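Local coordinates for protein putative isochorismatase (Burkholderia xenovorans, PDB 3OQP) that probably acts as a hydrolase of the isochorismatase family, related to nicotinamidases, with a catalytic triad, at residues V52-F57 with V87-P92; L91-T96 with I127-H132. One frame throughout, in Å; residues are numbered along the deposited sequence.

Interaction 1: residues V52-F57 with V87-P92; sequences VIVQNF and VEKSLP
A parallel beta ladder at the rim of the central sheet pairs strand 51-56 with the outermost strand 85-89, and it shows how a regular backbone pattern can deliver a polar side chain to a site. Val-87 straddles Ile-53 and Gln-55: Val-87 N reaches Ile-53 O at 2.9 Å, and Gln-55 N returns to Val-87 O at 3.0 Å. Lys-89 does the same one step on, with Lys-89 N to Gln-55 O at 2.9 Å and Phe-57 N to Lys-89 O at 2.9 Å, so the hydrogen bonding reaches the first residue beyond strand 51-56. The two short segments are inclined by 25°, so the strands run parallel, modestly twisted.

Val-54, Asn-56, Val-87 and Lys-89 share one face. There the Lys-89 chain crosses Val-54 at about a right angle, its CD lying 3.6 Å from Val-54 CG1. Two bends steer this lysine: CG sits between the backbone N and the carbonyl carbon (chi1 68°), and the final bond is turned (chi4 68°), while the middle stays extended. NZ thereby meets Leu-91 O at 2.9 Å, tilted from that carbonyl plane, and Pro-92 O at 3.1 Å, from above its plane. It also lies 3.0 Å from Asn-56 OD1, although the position of that oxygen is less sure. Asp-13 makes a salt bridge to NZ, and the oxidised cysteine, 3-sulfinoalanine at position 122, accepts a further hydrogen bond. On the other face, Gln-55 is held by Tyr-86 and the carbonyl of Ala-72.

Backbone carbonyls and polar side chains thus gather round Lys-89 NZ, more acceptors than it has hydrogens, at the C-terminal end of a parallel strand, in a cluster consistent with the Asp-Lys-Cys catalytic triad of isochorismatase-like hydrolases.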
loop_
_atom_site.group_PDB
_atom_site.type_symbol
_atom_site.label_atom_id
_atom_site.label_comp_id
_atom_site.label_asym_id
_atom_site.label_seq_id
_atom_site.Cartn_x
_atom_site.Cartn_y
_atom_site.Cartn_z
ATOM N N VAL A 52 -8.371 16.805 -10.707
ATOM C CA VAL A 52 -6.901 16.961 -10.658
ATOM C C VAL A 52 -6.271 15.889 -11.512
ATOM O O VAL A 52 -6.590 14.694 -11.311
ATOM C CB VAL A 52 -6.378 16.768 -9.211
ATOM C CG1 VAL A 52 -4.838 16.892 -9.169
ATOM C CG2 VAL A 52 -7.083 17.712 -8.237
ATOM N N ILE A 53 -5.485 16.254 -12.509
ATOM C CA ILE A 53 -4.773 15.329 -13.351
ATOM C C ILE A 53 -3.333 15.189 -12.851
ATOM O O ILE A 53 -2.650 16.170 -12.594
ATOM C CB ILE A 53 -4.750 15.862 -14.808
ATOM C CG1 ILE A 53 -6.158 16.033 -15.358
ATOM C CG2 ILE A 53 -3.877 15.005 -15.740
ATOM C CD1 ILE A 53 -7.024 14.849 -15.282
ATOM N N VAL A 54 -2.857 13.949 -12.788
ATOM C CA VAL A 54 -1.488 13.607 -12.385
ATOM C C VAL A 54 -0.824 12.951 -13.597
ATOM O O VAL A 54 -1.432 12.033 -14.190
ATOM C CB VAL A 54 -1.466 12.669 -11.195
ATOM C CG1 VAL A 54 -0.019 12.350 -10.781
ATOM C CG2 VAL A 54 -2.315 13.266 -10.028
ATOM N N GLN A 55 0.408 13.361 -13.908
ATOM C CA GLN A 55 1.189 12.776 -14.983
ATOM C C GLN A 55 2.539 12.357 -14.408
ATOM O O GLN A 55 3.240 13.187 -13.792
ATOM C CB GLN A 55 1.322 13.793 -16.122
ATOM C CG GLN A 55 1.995 13.258 -17.372
ATOM C CD GLN A 55 1.978 14.258 -18.540
ATOM O OE1 GLN A 55 1.716 15.446 -18.362
ATOM N NE2 GLN A 55 2.119 13.735 -19.743
ATOM N N ASN A 56 2.952 11.132 -14.706
ATOM C CA ASN A 56 4.156 10.530 -14.174
ATOM C C ASN A 56 5.252 10.566 -15.256
ATOM O O ASN A 56 5.009 10.083 -16.369
ATOM C CB ASN A 56 3.883 9.089 -13.747
ATOM C CG ASN A 56 5.071 8.413 -13.139
ATOM O OD1 ASN A 56 5.291 8.559 -11.936
ATOM N ND2 ASN A 56 5.879 7.678 -13.963
ATOM N N PHE A 57 6.426 11.114 -14.938
ATOM C CA PHE A 57 7.524 11.063 -15.862
ATOM C C PHE A 57 8.744 10.367 -15.294
ATOM O O PHE A 57 9.082 10.516 -14.127
ATOM C CB PHE A 57 7.945 12.487 -16.208
ATOM C CG PHE A 57 6.967 13.218 -17.070
ATOM C CD1 PHE A 57 6.774 12.859 -18.404
ATOM C CD2 PHE A 57 6.325 14.339 -16.594
ATOM C CE1 PHE A 57 5.906 13.575 -19.211
ATOM C CE2 PHE A 57 5.448 15.065 -17.419
ATOM C CZ PHE A 57 5.249 14.664 -18.707
ATOM N N VAL A 87 -0.636 18.064 -11.686
ATOM C CA VAL A 87 0.500 17.690 -10.849
ATOM C C VAL A 87 1.370 16.711 -11.647
ATOM O O VAL A 87 0.836 15.705 -12.123
ATOM C CB VAL A 87 0.082 16.988 -9.560
ATOM C CG1 VAL A 87 1.328 16.538 -8.785
ATOM C CG2 VAL A 87 -0.784 17.919 -8.702
ATOM N N GLU A 88 2.653 17.051 -11.877
ATOM C CA GLU A 88 3.591 16.053 -12.385
ATOM C C GLU A 88 4.338 15.398 -11.227
ATOM O O GLU A 88 4.662 16.036 -10.249
ATOM C CB GLU A 88 4.592 16.625 -13.409
ATOM C CG GLU A 88 5.700 17.481 -12.771
ATOM C CD GLU A 88 6.805 17.812 -13.742
ATOM O OE1 GLU A 88 6.512 18.423 -14.782
ATOM O OE2 GLU A 88 7.959 17.436 -13.463
ATOM N N LYS A 89 4.617 14.103 -11.354
ATOM C CA LYS A 89 5.346 13.336 -10.340
ATOM C C LYS A 89 6.335 12.369 -11.013
ATOM O O LYS A 89 6.208 12.060 -12.199
ATOM C CB LYS A 89 4.405 12.569 -9.393
ATOM C CG LYS A 89 3.668 11.438 -10.077
ATOM C CD LYS A 89 2.695 10.753 -9.123
ATOM C CE LYS A 89 2.074 9.533 -9.732
ATOM N NZ LYS A 89 3.025 8.422 -9.945
ATOM N N SER A 90 7.287 11.910 -10.206
ATOM C CA SER A 90 8.300 10.923 -10.549
ATOM C C SER A 90 8.467 9.867 -9.442
ATOM O O SER A 90 9.502 9.200 -9.362
ATOM C CB SER A 90 9.626 11.653 -10.795
ATOM O OG SER A 90 9.532 12.375 -11.980
ATOM N N LEU A 91 7.513 9.825 -8.514
ATOM C CA LEU A 91 7.415 8.837 -7.470
ATOM C C LEU A 91 5.993 8.278 -7.507
ATOM O O LEU A 91 5.131 8.909 -8.085
ATOM C CB LEU A 91 7.618 9.480 -6.067
ATOM C CG LEU A 91 9.007 10.012 -5.780
ATOM C CD1 LEU A 91 8.982 10.818 -4.500
ATOM C CD2 LEU A 91 9.979 8.838 -5.703
ATOM N N PRO A 92 5.750 7.118 -6.870
ATOM C CA PRO A 92 4.393 6.587 -6.856
ATOM C C PRO A 92 3.328 7.528 -6.300
ATOM O O PRO A 92 2.308 7.774 -6.960
ATOM C CB PRO A 92 4.535 5.277 -6.052
ATOM C CG PRO A 92 5.999 4.910 -6.308
ATOM C CD PRO A 92 6.746 6.185 -6.315
#

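Interaction 2: residues L91-T96 with I127-H132; sequences LPSAFT and INHAVH
Ser-93 and His-129 meet hydroxyl to ring edge: Ser-93 OG lies 2.6 Å from His-129 ND1, near the imidazole plane, in a short hydrogen bond that either partner could donate. The serine hydroxyl points away from its own backbone N (chi1 173°), a rotation that carries it to the histidine and also lets it accept from Phe-95 N at 3.0 Å. This second bond closes an ST turn, so one oxygen both shapes the loop and grips the helix.

Phe-95 and His-129 reach out from the loop and the helix alongside one another, pointing opposite ways. The phenyl ring meets the base of the histidine, with Phe-95 CD2 3.7 Å from His-129 CB, and continues to the next residue of the helix, where CE2 is 3.8 Å from Ala-130 CB. Thr-96 crosses the imidazole obliquely and brings OG1 to 3.1 Å from His-129 CE1. The loop thus meets the ring twice, the serine oxygen near its plane at ND1 and the threonine oxygen well out of that plane.

The other subunit completes the setting: its His-132 packs edge-to-face with His-129 and accepts a hydrogen bond from Ser-93 N. Within the chain, the loop after strand 85-89 is held against helix 124-132, while Phe-95 packs against that helix, helix 100-105 and Leu-112 of strand 111-115.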
loop_
_atom_site.group_PDB
_atom_site.type_symbol
_atom_site.label_atom_id
_atom_site.label_comp_id
_atom_site.label_asym_id
_atom_site.label_seq_id
_atom_site.Cartn_x
_atom_site.Cartn_y
_atom_site.Cartn_z
ATOM N N LEU A 91 7.513 9.825 -8.514
ATOM C CA LEU A 91 7.415 8.837 -7.470
ATOM C C LEU A 91 5.993 8.278 -7.507
ATOM O O LEU A 91 5.131 8.909 -8.085
ATOM C CB LEU A 91 7.618 9.480 -6.067
ATOM C CG LEU A 91 9.007 10.012 -5.780
ATOM C CD1 LEU A 91 8.982 10.818 -4.500
ATOM C CD2 LEU A 91 9.979 8.838 -5.703
ATOM N N PRO A 92 5.750 7.118 -6.870
ATOM C CA PRO A 92 4.393 6.587 -6.856
ATOM C C PRO A 92 3.328 7.528 -6.300
ATOM O O PRO A 92 2.308 7.774 -6.960
ATOM C CB PRO A 92 4.535 5.277 -6.052
ATOM C CG PRO A 92 5.999 4.910 -6.308
ATOM C CD PRO A 92 6.746 6.185 -6.315
ATOM N N SER A 93 3.622 8.166 -5.171
ATOM C CA SER A 93 2.639 9.038 -4.554
ATOM C C SER A 93 2.592 10.431 -5.226
ATOM O O SER A 93 3.610 11.070 -5.480
ATOM C CB SER A 93 2.972 9.283 -3.100
ATOM O OG SER A 93 2.090 10.274 -2.565
ATOM N N ALA A 94 1.380 10.899 -5.513
ATOM C CA ALA A 94 1.107 12.205 -6.077
ATOM C C ALA A 94 1.276 13.319 -5.041
ATOM O O ALA A 94 1.326 14.489 -5.427
ATOM C CB ALA A 94 -0.292 12.258 -6.652
ATOM N N PHE A 95 1.485 12.985 -3.768
ATOM C CA PHE A 95 1.697 14.005 -2.741
ATOM C C PHE A 95 3.132 14.414 -2.513
ATOM O O PHE A 95 3.365 15.566 -2.205
ATOM C CB PHE A 95 1.147 13.488 -1.399
ATOM C CG PHE A 95 -0.371 13.501 -1.273
ATOM C CD1 PHE A 95 -1.024 14.661 -0.924
ATOM C CD2 PHE A 95 -1.117 12.383 -1.519
ATOM C CE1 PHE A 95 -2.395 14.708 -0.792
ATOM C CE2 PHE A 95 -2.525 12.402 -1.400
ATOM C CZ PHE A 95 -3.154 13.538 -1.024
ATOM N N THR A 96 4.041 13.465 -2.559
ATOM C CA THR A 96 5.408 13.743 -2.091
ATOM C C THR A 96 6.126 14.820 -2.859
ATOM O O THR A 96 6.396 14.690 -4.017
ATOM C CB THR A 96 6.277 12.483 -2.073
ATOM O OG1 THR A 96 5.579 11.464 -1.349
ATOM C CG2 THR A 96 7.695 12.710 -1.517
ATOM N N ILE A 127 -3.127 7.025 -1.893
ATOM C CA ILE A 127 -4.125 6.786 -0.866
ATOM C C ILE A 127 -3.496 6.671 0.529
ATOM O O ILE A 127 -4.023 7.239 1.498
ATOM C CB ILE A 127 -4.898 5.506 -1.201
ATOM C CG1 ILE A 127 -5.741 5.797 -2.457
ATOM C CG2 ILE A 127 -5.743 5.027 -0.017
ATOM C CD1 ILE A 127 -6.408 4.516 -3.044
ATOM N N ASN A 128 -2.363 5.980 0.654
ATOM C CA ASN A 128 -1.709 5.799 1.943
ATOM C C ASN A 128 -1.348 7.154 2.538
ATOM O O ASN A 128 -1.621 7.417 3.722
ATOM C CB ASN A 128 -0.421 4.961 1.812
ATOM C CG ASN A 128 0.278 4.745 3.170
ATOM O OD1 ASN A 128 -0.367 4.221 4.018
ATOM N ND2 ASN A 128 1.570 5.180 3.373
ATOM N N HIS A 129 -0.797 8.047 1.717
ATOM C CA HIS A 129 -0.463 9.383 2.173
ATOM C C HIS A 129 -1.735 10.129 2.578
ATOM O O HIS A 129 -1.786 10.779 3.628
ATOM C CB HIS A 129 0.322 10.140 1.105
ATOM C CG HIS A 129 1.783 9.844 1.121
ATOM N ND1 HIS A 129 2.544 9.795 -0.030
ATOM C CD2 HIS A 129 2.649 9.695 2.151
ATOM C CE1 HIS A 129 3.800 9.565 0.299
ATOM N NE2 HIS A 129 3.902 9.516 1.611
ATOM N N ALA A 130 -2.742 10.091 1.715
ATOM C CA ALA A 130 -3.998 10.793 2.017
ATOM C C ALA A 130 -4.620 10.393 3.338
ATOM O O ALA A 130 -4.977 11.261 4.149
ATOM C CB ALA A 130 -5.038 10.610 0.876
ATOM N N VAL A 131 -4.737 9.081 3.548
ATOM C CA VAL A 131 -5.348 8.567 4.793
ATOM C C VAL A 131 -4.572 9.055 6.029
ATOM O O VAL A 131 -5.165 9.486 7.009
ATOM C CB VAL A 131 -5.437 7.005 4.782
ATOM C CG1 VAL A 131 -5.781 6.447 6.204
ATOM C CG2 VAL A 131 -6.398 6.589 3.686
ATOM N N HIS A 132 -3.251 8.959 5.982
ATOM C CA HIS A 132 -2.452 9.313 7.154
ATOM C C HIS A 132 -2.332 10.822 7.338
ATOM O O HIS A 132 -1.887 11.271 8.410
ATOM C CB HIS A 132 -1.078 8.643 7.079
ATOM C CG HIS A 132 -1.129 7.187 7.325
ATOM N ND1 HIS A 132 -1.314 6.264 6.319
ATOM C CD2 HIS A 132 -1.020 6.489 8.476
ATOM C CE1 HIS A 132 -1.337 5.066 6.859
ATOM N NE2 HIS A 132 -1.138 5.173 8.158
#

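Followed from the N terminus, the two contacts succeed one another rather than nest or cross. Interaction 1 closes the excursion from strand 51-56 through helix 76-79 back to strand 85-89, a beta-alpha-beta unit. Interaction 2 starts on the same loop, sharing Leu-91 and Pro-92, and closes the path through helix 100-105 and strand 111-115 to helix 124-132. The joint between them is Ala-94, whose CA lies 3.7 Å from Lys-89 CD and whose CB lies 4.1 Å from Val-54 CG2. The loop after strand 85-89 thus ties the edge of the sheet to a helix at the subunit interface.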